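Local coordinates for DisA protein (Sorangium cellulosum, PDB 6CCA) that carries a carbon methyltransferase that probably adds the methyl groups of a gem-dimethyl unit during polyketide assembly of disorazol, at residues P56-L61 / L148-P153; E113-L118 / S128-P133; R299-L304 / L325-G330. All blocks are in the same frame, centred on the assembly; numbering follows the deposited sequence.

Contact 1. Residues P56-L61 / L148-P153; sequences PAFDAL and LPAIAP
The carbonyl oxygen of Ala-57 accepts the helical bond from Leu-61 N, with N and O 2.8 Å apart, and the CD1 methyl of Ile-151 packs against the same oxygen at 3.6 Å. No polar bond joins the two segments; the contact is made mainly of apolar side chains, one branched residue from a turn fitting against a helix. Ile-151 divides its branches between two tasks. Its CG1 lies between the backbone N and the carbonyl carbon (chi1 62°), carrying CD1 to Ala-57, while CG2 falls beside the backbone N and sits over the ring of Phe-58. That CG2 methyl is 3.6 Å from the ring centroid and 13° off the normal, a CH-pi contact centred on the face. The same methyl also reaches Ala-57 CB, at 3.9 Å, and Leu-61 CD2, at 4.2 Å, so one carbon meets three residues of the helix. Leu-148 CD1 also touches Ala-57 CB. The turn that presents Ile-151 is closed on itself by a bond from Ile-151 N to Leu-148 O, 3.0 Å long. Phe-58 also meets Tyr-154 edge-to-face, and Leu-61 continues onto Val-155 and Leu-158. The contact thus joins the first turns of helix 55-75 to the entry of helix 152-163, with Leu-145 of helix 135-146 packing against both Ile-151 and Ala-60.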
ATOM      1  N   PRO A  56      -3.692 -18.478   7.925  1.00 18.34           N
ATOM      2  CA  PRO A  56      -4.410 -19.503   7.142  1.00 16.41           C
ATOM      3  C   PRO A  56      -5.502 -18.874   6.277  1.00 14.83           C
ATOM      4  O   PRO A  56      -5.676 -19.263   5.086  1.00 15.91           O
ATOM      5  CB  PRO A  56      -5.011 -20.412   8.235  1.00 17.25           C
ATOM      6  CG  PRO A  56      -3.979 -20.312   9.371  1.00 16.43           C
ATOM      7  CD  PRO A  56      -3.610 -18.833   9.353  1.00 18.14           C
ATOM      8  N   ALA A  57      -6.144 -17.832   6.805  1.00 15.05           N
ATOM      9  CA  ALA A  57      -7.210 -17.172   6.032  1.00 15.62           C
ATOM     10  C   ALA A  57      -6.634 -16.417   4.818  1.00 16.03           C
ATOM     11  O   ALA A  57      -7.175 -16.511   3.721  1.00 14.80           O
ATOM     12  CB  ALA A  57      -8.065 -16.285   6.910  1.00 15.56           C
ATOM     13  N   PHE A  58      -5.523 -15.708   5.021  1.00 14.18           N
ATOM     14  CA  PHE A  58      -4.887 -14.998   3.920  1.00 15.38           C
ATOM     15  C   PHE A  58      -4.283 -15.959   2.927  1.00 15.16           C
ATOM     16  O   PHE A  58      -4.300 -15.700   1.737  1.00 14.69           O
ATOM     17  CB  PHE A  58      -3.921 -13.934   4.445  1.00 15.18           C
ATOM     18  CG  PHE A  58      -4.620 -12.681   4.814  1.00 15.07           C
ATOM     19  CD1 PHE A  58      -5.160 -12.510   6.081  1.00 15.63           C
ATOM     20  CD2 PHE A  58      -4.808 -11.688   3.867  1.00 15.93           C
ATOM     21  CE1 PHE A  58      -5.886 -11.381   6.383  1.00 17.01           C
ATOM     22  CE2 PHE A  58      -5.493 -10.532   4.188  1.00 17.32           C
ATOM     23  CZ  PHE A  58      -6.050 -10.369   5.417  1.00 17.84           C
ATOM     24  N   ASP A  59      -3.790 -17.118   3.387  1.00 15.66           N
ATOM     25  CA  ASP A  59      -3.350 -18.158   2.435  1.00 15.81           C
ATOM     26  C   ASP A  59      -4.483 -18.632   1.585  1.00 16.07           C
ATOM     27  O   ASP A  59      -4.338 -18.750   0.341  1.00 17.67           O
ATOM     28  CB  ASP A  59      -2.675 -19.380   3.146  1.00 18.84           C
ATOM     29  CG  ASP A  59      -1.304 -19.062   3.757  1.00 22.65           C
ATOM     30  OD1 ASP A  59      -0.712 -18.011   3.477  1.00 22.44           O
ATOM     31  OD2 ASP A  59      -0.899 -19.850   4.641  1.00 27.00           O
ATOM     32  N   ALA A  60      -5.653 -18.822   2.186  1.00 15.30           N
ATOM     33  CA  ALA A  60      -6.805 -19.239   1.425  1.00 16.67           C
ATOM     34  C   ALA A  60      -7.309 -18.151   0.482  1.00 16.16           C
ATOM     35  O   ALA A  60      -7.802 -18.424  -0.639  1.00 17.01           O
ATOM     36  CB  ALA A  60      -7.952 -19.667   2.351  1.00 16.46           C
ATOM     37  N   LEU A  61      -7.175 -16.898   0.907  1.00 15.15           N
ATOM     38  CA  LEU A  61      -7.484 -15.767   0.005  1.00 15.08           C
ATOM     39  C   LEU A  61      -6.631 -15.805  -1.256  1.00 15.79           C
ATOM     40  O   LEU A  61      -7.117 -15.515  -2.342  1.00 17.81           O
ATOM     41  CB  LEU A  61      -7.402 -14.454   0.805  1.00 15.60           C
ATOM     42  CG  LEU A  61      -7.686 -13.182   0.034  1.00 16.12           C
ATOM     43  CD1 LEU A  61      -9.114 -13.125  -0.403  1.00 15.81           C
ATOM     44  CD2 LEU A  61      -7.377 -11.990   0.857  1.00 17.31           C
ATOM     45  N   LEU A 148     -15.119 -15.536   7.161  1.00 23.30           N
ATOM     46  CA  LEU A 148     -13.924 -15.264   7.960  1.00 22.71           C
ATOM     47  C   LEU A 148     -13.701 -13.767   8.074  1.00 22.04           C
ATOM     48  O   LEU A 148     -13.294 -13.080   7.122  1.00 19.25           O
ATOM     49  CB  LEU A 148     -12.747 -16.033   7.381  1.00 23.82           C
ATOM     50  CG  LEU A 148     -12.834 -17.544   7.534  1.00 26.77           C
ATOM     51  CD1 LEU A 148     -11.941 -18.183   6.476  1.00 28.71           C
ATOM     52  CD2 LEU A 148     -12.393 -17.951   8.924  1.00 30.10           C
ATOM     53  N   PRO A 149     -13.960 -13.200   9.256  1.00 23.10           N
ATOM     54  CA  PRO A 149     -13.876 -11.742   9.302  1.00 21.15           C
ATOM     55  C   PRO A 149     -12.601 -11.064   8.856  1.00 20.29           C
ATOM     56  O   PRO A 149     -12.637  -9.996   8.275  1.00 20.51           O
ATOM     57  CB  PRO A 149     -14.236 -11.401  10.781  1.00 24.17           C
ATOM     58  CG  PRO A 149     -15.146 -12.549  11.170  1.00 25.91           C
ATOM     59  CD  PRO A 149     -14.497 -13.756  10.517  1.00 24.69           C
ATOM     60  N   ALA A 150     -11.455 -11.685   9.107  1.00 18.97           N
ATOM     61  CA  ALA A 150     -10.205 -11.020   8.807  1.00 16.51           C
ATOM     62  C   ALA A 150     -10.035 -10.819   7.312  1.00 16.10           C
ATOM     63  O   ALA A 150      -9.332  -9.901   6.877  1.00 16.01           O
ATOM     64  CB  ALA A 150      -9.058 -11.829   9.372  1.00 17.74           C
ATOM     65  N   ILE A 151     -10.636 -11.718   6.513  1.00 16.77           N
ATOM     66  CA  ILE A 151     -10.511 -11.597   5.076  1.00 16.96           C
ATOM     67  C   ILE A 151     -11.791 -11.096   4.397  1.00 18.04           C
ATOM     68  O   ILE A 151     -11.801 -10.872   3.162  1.00 17.00           O
ATOM     69  CB  ILE A 151      -9.991 -12.880   4.407  1.00 16.85           C
ATOM     70  CG1 ILE A 151     -10.915 -14.097   4.590  1.00 17.84           C
ATOM     71  CG2 ILE A 151      -8.512 -13.095   4.795  1.00 18.47           C
ATOM     72  CD1 ILE A 151     -10.540 -15.305   3.787  1.00 17.71           C
ATOM     73  N   ALA A 152     -12.879 -11.067   5.150  1.00 17.12           N
ATOM     74  CA  ALA A 152     -14.193 -10.784   4.516  1.00 18.87           C
ATOM     75  C   ALA A 152     -14.204  -9.527   3.606  1.00 19.05           C
ATOM     76  O   ALA A 152     -14.758  -9.567   2.493  1.00 16.32           O
ATOM     77  CB  ALA A 152     -15.296 -10.726   5.582  1.00 20.14           C
ATOM     78  N   PRO A 153     -13.625  -8.382   4.046  1.00 19.92           N
ATOM     79  CA  PRO A 153     -13.704  -7.212   3.150  1.00 19.03           C
ATOM     80  C   PRO A 153     -12.876  -7.338   1.887  1.00 18.72           C
ATOM     81  O   PRO A 153     -13.235  -6.764   0.865  1.00 16.75           O
ATOM     82  CB  PRO A 153     -13.177  -6.063   4.000  1.00 20.26           C
ATOM     83  CG  PRO A 153     -12.421  -6.746   5.104  1.00 18.74           C
ATOM     84  CD  PRO A 153     -13.107  -8.014   5.375  1.00 19.16           C
TER

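Contact 2. Residues E113-L118 / S128-P133; sequences EGAGYL and SERVTP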
ATOM      1  N   GLU A 113      -0.286 -19.622 -14.359  1.00 20.87           N
ATOM      2  CA  GLU A 113       0.864 -20.515 -14.494  1.00 25.18           C
ATOM      3  C   GLU A 113       1.354 -20.982 -13.132  1.00 24.50           C
ATOM      4  O   GLU A 113       1.565 -22.166 -12.894  1.00 24.58           O
ATOM      5  CB  GLU A 113       1.960 -19.816 -15.293  1.00 27.82           C
ATOM      6  CG  GLU A 113       3.181 -20.724 -15.530  1.00 33.64           C
ATOM      7  CD  GLU A 113       4.413 -19.959 -15.969  1.00 41.64           C
ATOM      8  OE1 GLU A 113       4.555 -18.726 -15.743  1.00 43.90           O
ATOM      9  OE2 GLU A 113       5.248 -20.608 -16.579  1.00 41.52           O
ATOM     10  N   GLY A 114       1.499 -20.059 -12.176  1.00 26.10           N
ATOM     11  CA  GLY A 114       1.955 -20.406 -10.855  1.00 22.91           C
ATOM     12  C   GLY A 114       0.986 -21.245 -10.073  1.00 27.12           C
ATOM     13  O   GLY A 114       1.387 -22.050  -9.213  1.00 27.11           O
ATOM     14  N   ALA A 115      -0.303 -21.144 -10.419  1.00 25.56           N
ATOM     15  CA  ALA A 115      -1.310 -21.960  -9.813  1.00 25.44           C
ATOM     16  C   ALA A 115      -1.409 -23.384 -10.441  1.00 23.74           C
ATOM     17  O   ALA A 115      -2.235 -24.158  -9.986  1.00 25.62           O
ATOM     18  CB  ALA A 115      -2.676 -21.259  -9.949  1.00 23.61           C
ATOM     19  N   GLY A 116      -0.672 -23.669 -11.510  1.00 27.16           N
ATOM     20  CA  GLY A 116      -0.778 -24.982 -12.148  1.00 29.56           C
ATOM     21  C   GLY A 116      -1.889 -25.118 -13.182  1.00 30.50           C
ATOM     22  O   GLY A 116      -2.154 -26.219 -13.661  1.00 28.20           O
ATOM     23  N   TYR A 117      -2.535 -24.006 -13.586  1.00 29.46           N
ATOM     24  CA  TYR A 117      -3.560 -24.063 -14.609  1.00 22.96           C
ATOM     25  C   TYR A 117      -3.067 -23.899 -16.021  1.00 26.14           C
ATOM     26  O   TYR A 117      -3.710 -24.397 -16.953  1.00 27.09           O
ATOM     27  CB  TYR A 117      -4.636 -22.980 -14.325  1.00 22.85           C
ATOM     28  CG  TYR A 117      -5.472 -23.187 -13.061  1.00 22.37           C
ATOM     29  CD1 TYR A 117      -6.150 -24.370 -12.836  1.00 24.82           C
ATOM     30  CD2 TYR A 117      -5.644 -22.175 -12.111  1.00 22.35           C
ATOM     31  CE1 TYR A 117      -6.919 -24.587 -11.707  1.00 24.68           C
ATOM     32  CE2 TYR A 117      -6.419 -22.373 -10.985  1.00 21.76           C
ATOM     33  CZ  TYR A 117      -7.073 -23.582 -10.791  1.00 24.76           C
ATOM     34  OH  TYR A 117      -7.842 -23.841  -9.683  1.00 24.15           O
ATOM     35  N   LEU A 118      -1.976 -23.141 -16.238  1.00 26.16           N
ATOM     36  CA  LEU A 118      -1.408 -22.918 -17.567  1.00 28.86           C
ATOM     37  C   LEU A 118       0.036 -23.427 -17.521  1.00 30.91           C
ATOM     38  O   LEU A 118       0.682 -23.355 -16.483  1.00 28.50           O
ATOM     39  CB  LEU A 118      -1.341 -21.453 -17.986  1.00 27.06           C
ATOM     40  CG  LEU A 118      -2.635 -20.720 -18.268  1.00 26.48           C
ATOM     41  CD1 LEU A 118      -2.353 -19.334 -18.728  1.00 24.05           C
ATOM     42  CD2 LEU A 118      -3.527 -21.461 -19.287  1.00 27.74           C
ATOM     43  N   SER A 128      -3.718 -26.959 -18.572  1.00 26.34           N
ATOM     44  CA  SER A 128      -3.456 -28.180 -17.921  1.00 31.24           C
ATOM     45  C   SER A 128      -4.691 -28.907 -17.490  1.00 37.84           C
ATOM     46  O   SER A 128      -5.805 -28.382 -17.566  1.00 32.18           O
ATOM     47  CB  SER A 128      -2.631 -27.946 -16.660  1.00 30.86           C
ATOM     48  OG  SER A 128      -3.421 -27.662 -15.482  1.00 31.72           O
ATOM     49  N   GLU A 129      -4.432 -30.123 -17.017  1.00 40.78           N
ATOM     50  CA  GLU A 129      -5.406 -31.023 -16.404  1.00 46.30           C
ATOM     51  C   GLU A 129      -6.169 -30.477 -15.222  1.00 45.47           C
ATOM     52  O   GLU A 129      -7.273 -30.943 -14.969  1.00 40.96           O
ATOM     53  CB  GLU A 129      -4.715 -32.334 -15.962  1.00 51.00           C
ATOM     54  CG  GLU A 129      -4.452 -33.265 -17.135  1.00 56.26           C
ATOM     55  CD  GLU A 129      -5.711 -33.527 -17.975  1.00 60.82           C
ATOM     56  OE1 GLU A 129      -6.581 -34.306 -17.505  1.00 67.56           O
ATOM     57  OE2 GLU A 129      -5.845 -32.963 -19.095  1.00 56.76           O
ATOM     58  N   ARG A 130      -5.600 -29.493 -14.534  1.00 41.71           N
ATOM     59  CA  ARG A 130      -6.259 -28.873 -13.393  1.00 37.77           C
ATOM     60  C   ARG A 130      -7.396 -27.955 -13.831  1.00 30.79           C
ATOM     61  O   ARG A 130      -8.247 -27.586 -13.020  1.00 31.44           O
ATOM     62  CB  ARG A 130      -5.248 -28.091 -12.553  1.00 43.44           C
ATOM     63  CG  ARG A 130      -4.965 -28.704 -11.191  1.00 49.63           C
ATOM     64  CD  ARG A 130      -4.279 -27.710 -10.268  1.00 51.83           C
ATOM     65  NE  ARG A 130      -5.121 -27.346  -9.133  1.00 53.41           N
ATOM     66  CZ  ARG A 130      -5.080 -26.167  -8.520  1.00 51.65           C
ATOM     67  NH1 ARG A 130      -4.236 -25.232  -8.933  1.00 42.97           N
ATOM     68  NH2 ARG A 130      -5.884 -25.924  -7.494  1.00 55.32           N
ATOM     69  N   VAL A 131      -7.415 -27.585 -15.109  1.00 27.88           N
ATOM     70  CA  VAL A 131      -8.457 -26.701 -15.610  1.00 29.86           C
ATOM     71  C   VAL A 131      -9.826 -27.463 -15.669  1.00 36.33           C
ATOM     72  O   VAL A 131      -9.939 -28.476 -16.370  1.00 33.98           O
ATOM     73  CB  VAL A 131      -8.059 -26.100 -16.953  1.00 28.09           C
ATOM     74  CG1 VAL A 131      -9.178 -25.339 -17.604  1.00 26.64           C
ATOM     75  CG2 VAL A 131      -6.873 -25.171 -16.800  1.00 31.04           C
ATOM     76  N   THR A 132     -10.791 -27.035 -14.855  1.00 29.30           N
ATOM     77  CA  THR A 132     -12.194 -27.493 -14.926  1.00 29.98           C
ATOM     78  C   THR A 132     -13.126 -26.236 -14.904  1.00 28.85           C
ATOM     79  O   THR A 132     -12.607 -25.119 -14.767  1.00 23.63           O
ATOM     80  CB  THR A 132     -12.527 -28.391 -13.743  1.00 31.14           C
ATOM     81  OG1 THR A 132     -12.516 -27.624 -12.538  1.00 32.65           O
ATOM     82  CG2 THR A 132     -11.508 -29.561 -13.600  1.00 35.60           C
ATOM     83  N   PRO A 133     -14.453 -26.421 -15.048  1.00 27.17           N
ATOM     84  CA  PRO A 133     -15.372 -25.269 -14.978  1.00 28.32           C
ATOM     85  C   PRO A 133     -15.405 -24.735 -13.545  1.00 24.22           C
ATOM     86  O   PRO A 133     -15.699 -25.452 -12.607  1.00 24.28           O
ATOM     87  CB  PRO A 133     -16.744 -25.852 -15.437  1.00 28.93           C
ATOM     88  CG  PRO A 133     -16.330 -27.120 -16.228  1.00 30.40           C
ATOM     89  CD  PRO A 133     -15.239 -27.655 -15.327  1.00 32.05           C
TER
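A Schellman motif closes helix 102-114 here, and the type I turn from Ser-128 to Val-131 docks against it where strand 124-127 ends. Gly-116 is the first residue to leave helical angles, at positive phi, and the carbonyls of Ala-115, Gly-116 and Tyr-117 face the turn residues. Ser-128 takes two of them. Its backbone N points almost straight at Tyr-117 O (3.0 Å, N-H...O 176°), although it comes from above the carbonyl plane, and its OG donates to Gly-116 O at 2.6 Å, within that carbonyl's plane. With chi1 at 87°, OG lies between the backbone N and the carbonyl carbon, where it can also accept from Arg-130 N at 3.0 Å. This ST turn ties the serine hydroxyl into both segments and probably fixes its rotation.

Arg-130 contributes a flat surface. Its guanidinium lies on one face of the Tyr-117 ring, the centres 4.5 Å apart and the planes within 10°, with NH1 displaced toward the ring's rim. From the same group NH1 approaches Ala-115 O, a weak bond of doubtful geometry, both short and bent. The phenol oxygen of Tyr-117 is held from beyond the two segments, by Asp-67 of helix 55-75 and by Lys-134, and its ring also touches Leu-70 of that helix. An acidic and a basic partner together probably fix the phenol in place. Val-131, which closes the turn, touches Tyr-117 twice through its CG2 methyl, 3.3 Å from Tyr-117 O and 4.0 Å from Tyr-117 CB.

Contact 3. Residues R299-L304 / L325-G330; sequences RFDVVL and LLKANG
Lys-327 and Asp-301 both set CG beside the backbone N (chi1 -70° and -66°), and the lysine then runs fully extended, which brings its ammonium group to the carboxylate. The resulting salt bridge joins NZ to Asp-301 OD2 at 3.0 Å, on the syn side and 27° out of the carboxylate plane; a weaker bond goes to OD1. The carboxylate has further partners, since OD2 also accepts from Thr-227 N and OD1 pairs with Arg-216, so the positive charges around it would probably stabilise its ionised form. The backbones meet as a short parallel bridge: Phe-300 N donates to Leu-325 O at 3.1 Å, and Lys-327 N to Phe-300 O at 2.9 Å. From the bridge, Leu-326 sends CD2 to Val-303 CG2 at 3.6 Å, while Phe-300 and Leu-325 lie side by side, ring atom CD2 against Leu-325 CB. This is one joint of the Rossmann-like methyltransferase fold. Helix 315-325 links strand 300-306 to its parallel neighbour 330-337 in a beta-alpha-beta crossover, and on its other side strand 300-306 pairs with strand 226-231, with helix 196-216 packed on Val-302.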
ATOM      1  N   ARG A 299      11.524  21.225   7.027  1.00 21.40           N
ATOM      2  CA  ARG A 299      10.426  21.703   7.795  1.00 23.27           C
ATOM      3  C   ARG A 299       9.797  20.670   8.702  1.00 19.63           C
ATOM      4  O   ARG A 299       9.159  20.998   9.631  1.00 19.83           O
ATOM      5  CB  ARG A 299       9.346  22.231   6.885  1.00 29.48           C
ATOM      6  CG  ARG A 299       8.852  23.539   7.447  1.00 39.12           C
ATOM      7  CD  ARG A 299       7.410  23.829   7.216  1.00 44.89           C
ATOM      8  NE  ARG A 299       6.730  24.072   8.458  1.00 46.22           N
ATOM      9  CZ  ARG A 299       5.663  24.803   8.554  1.00 47.77           C
ATOM     10  NH1 ARG A 299       5.186  25.392   7.476  1.00 52.05           N
ATOM     11  NH2 ARG A 299       5.076  24.925   9.709  1.00 45.73           N
ATOM     12  N   PHE A 300       9.986  19.418   8.356  1.00 16.44           N
ATOM     13  CA  PHE A 300       9.241  18.340   8.940  1.00 16.74           C
ATOM     14  C   PHE A 300      10.049  17.434   9.816  1.00 15.62           C
ATOM     15  O   PHE A 300      11.077  17.019   9.431  1.00 15.26           O
ATOM     16  CB  PHE A 300       8.578  17.531   7.826  1.00 17.72           C
ATOM     17  CG  PHE A 300       7.541  18.302   7.105  1.00 19.70           C
ATOM     18  CD1 PHE A 300       6.350  18.572   7.696  1.00 21.60           C
ATOM     19  CD2 PHE A 300       7.808  18.858   5.902  1.00 25.81           C
ATOM     20  CE1 PHE A 300       5.418  19.332   7.082  1.00 22.29           C
ATOM     21  CE2 PHE A 300       6.864  19.615   5.265  1.00 28.52           C
ATOM     22  CZ  PHE A 300       5.674  19.846   5.870  1.00 22.24           C
ATOM     23  N   ASP A 301       9.499  17.124  10.982  1.00 15.28           N
ATOM     24  CA  ASP A 301      10.135  16.185  11.887  1.00 14.74           C
ATOM     25  C   ASP A 301       9.867  14.762  11.428  1.00 15.38           C
ATOM     26  O   ASP A 301      10.667  13.859  11.675  1.00 16.50           O
ATOM     27  CB  ASP A 301       9.567  16.396  13.257  1.00 16.24           C
ATOM     28  CG  ASP A 301       9.958  17.774  13.823  1.00 19.82           C
ATOM     29  OD1 ASP A 301      11.098  17.877  14.353  1.00 21.80           O
ATOM     30  OD2 ASP A 301       9.224  18.742  13.591  1.00 18.60           O
ATOM     31  N   VAL A 302       8.679  14.537  10.866  1.00 14.03           N
ATOM     32  CA  VAL A 302       8.224  13.170  10.450  1.00 15.76           C
ATOM     33  C   VAL A 302       7.468  13.314   9.155  1.00 15.31           C
ATOM     34  O   VAL A 302       6.682  14.255   8.997  1.00 15.00           O
ATOM     35  CB  VAL A 302       7.259  12.506  11.497  1.00 15.93           C
ATOM     36  CG1 VAL A 302       6.830  11.102  11.085  1.00 16.90           C
ATOM     37  CG2 VAL A 302       7.869  12.458  12.869  1.00 19.26           C
ATOM     38  N   VAL A 303       7.732  12.396   8.233  1.00 13.60           N
ATOM     39  CA  VAL A 303       6.892  12.184   7.095  1.00 14.37           C
ATOM     40  C   VAL A 303       6.256  10.805   7.189  1.00 14.92           C
ATOM     41  O   VAL A 303       6.980   9.803   7.320  1.00 14.53           O
ATOM     42  CB  VAL A 303       7.643  12.307   5.803  1.00 14.14           C
ATOM     43  CG1 VAL A 303       6.766  12.021   4.611  1.00 14.94           C
ATOM     44  CG2 VAL A 303       8.187  13.695   5.615  1.00 15.24           C
ATOM     45  N   LEU A 304       4.931  10.745   7.085  1.00 12.82           N
ATOM     46  CA  LEU A 304       4.156   9.503   7.109  1.00 14.59           C
ATOM     47  C   LEU A 304       3.589   9.211   5.729  1.00 14.55           C
ATOM     48  O   LEU A 304       2.991  10.090   5.071  1.00 14.04           O
ATOM     49  CB  LEU A 304       2.965   9.667   8.080  1.00 16.86           C
ATOM     50  CG  LEU A 304       1.884   8.581   7.979  1.00 19.15           C
ATOM     51  CD1 LEU A 304       2.496   7.256   8.444  1.00 20.69           C
ATOM     52  CD2 LEU A 304       0.739   8.963   8.875  1.00 20.21           C
ATOM     53  N   LEU A 325      12.556  17.591   2.527  1.00 17.27           N
ATOM     54  CA  LEU A 325      11.515  18.080   3.407  1.00 17.60           C
ATOM     55  C   LEU A 325      11.787  17.773   4.889  1.00 15.48           C
ATOM     56  O   LEU A 325      11.402  18.537   5.769  1.00 16.10           O
ATOM     57  CB  LEU A 325      10.178  17.454   3.065  1.00 18.77           C
ATOM     58  CG  LEU A 325       9.591  17.919   1.726  1.00 22.40           C
ATOM     59  CD1 LEU A 325       8.521  17.002   1.209  1.00 24.69           C
ATOM     60  CD2 LEU A 325       9.048  19.348   1.861  1.00 26.77           C
ATOM     61  N   LEU A 326      12.392  16.612   5.152  1.00 15.84           N
ATOM     62  CA  LEU A 326      12.670  16.221   6.552  1.00 14.22           C
ATOM     63  C   LEU A 326      13.852  16.984   7.148  1.00 15.23           C
ATOM     64  O   LEU A 326      14.859  17.233   6.469  1.00 16.53           O
ATOM     65  CB  LEU A 326      13.062  14.739   6.587  1.00 14.87           C
ATOM     66  CG  LEU A 326      11.932  13.712   6.599  1.00 15.44           C
ATOM     67  CD1 LEU A 326      12.527  12.319   6.498  1.00 16.74           C
ATOM     68  CD2 LEU A 326      11.057  13.833   7.847  1.00 17.15           C
ATOM     69  N   LYS A 327      13.733  17.287   8.418  1.00 16.13           N
ATOM     70  CA  LYS A 327      14.902  17.687   9.208  1.00 18.70           C
ATOM     71  C   LYS A 327      15.896  16.551   9.260  1.00 18.56           C
ATOM     72  O   LYS A 327      15.557  15.377   9.156  1.00 16.72           O
ATOM     73  CB  LYS A 327      14.449  17.989  10.626  1.00 19.25           C
ATOM     74  CG  LYS A 327      13.611  19.257  10.689  1.00 21.85           C
ATOM     75  CD  LYS A 327      13.087  19.547  12.061  1.00 25.94           C
ATOM     76  CE  LYS A 327      12.132  20.752  11.979  1.00 30.90           C
ATOM     77  NZ  LYS A 327      11.458  20.795  13.305  1.00 36.68           N
ATOM     78  N   ALA A 328      17.161  16.915   9.433  1.00 18.43           N
ATOM     79  CA  ALA A 328      18.141  15.937   9.821  1.00 17.37           C
ATOM     80  C   ALA A 328      17.649  15.172  11.022  1.00 16.55           C
ATOM     81  O   ALA A 328      17.120  15.746  11.980  1.00 15.64           O
ATOM     82  CB  ALA A 328      19.491  16.665  10.114  1.00 17.19           C
ATOM     83  N   ASN A 329      17.889  13.848  11.027  1.00 17.33           N
ATOM     84  CA  ASN A 329      17.362  12.941  12.058  1.00 17.15           C
ATOM     85  C   ASN A 329      15.809  12.982  12.236  1.00 17.12           C
ATOM     86  O   ASN A 329      15.274  12.577  13.296  1.00 17.06           O
ATOM     87  CB  ASN A 329      17.940  13.301  13.415  1.00 19.85           C
ATOM     88  CG  ASN A 329      19.460  13.203  13.418  1.00 22.02           C
ATOM     89  OD1 ASN A 329      19.983  12.359  12.726  1.00 22.28           O
ATOM     90  ND2 ASN A 329      20.158  14.059  14.182  1.00 21.48           N
ATOM     91  N   GLY A 330      15.103  13.406  11.155  1.00 16.31           N
ATOM     92  CA  GLY A 330      13.655  13.264  11.085  1.00 16.11           C
ATOM     93  C   GLY A 330      13.348  11.825  10.587  1.00 16.36           C
ATOM     94  O   GLY A 330      14.198  11.145   9.950  1.00 17.23           O
TER

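How the contacts relate
Read together, the three contacts show how one chain combines a helical region with a Rossmann-like one. Contact 2 comes within the span of chain that contact 1 brings together, and contact 3 follows both. Helix 55-75 is shared by the first two: it supplies one segment of contact 1, and farther along it packs on Tyr-117 of contact 2. Their centres lie 23 Å apart, with nearest atoms about 10 Å apart. Contact 3 belongs to the mixed sheet, 36 Å from contact 1 and 49 Å from contact 2, centre to centre, on the opposite side of the chain's centre. Contacts 1 and 2 thus lie in the mainly helical part and contact 3 in the sheet, none touching another.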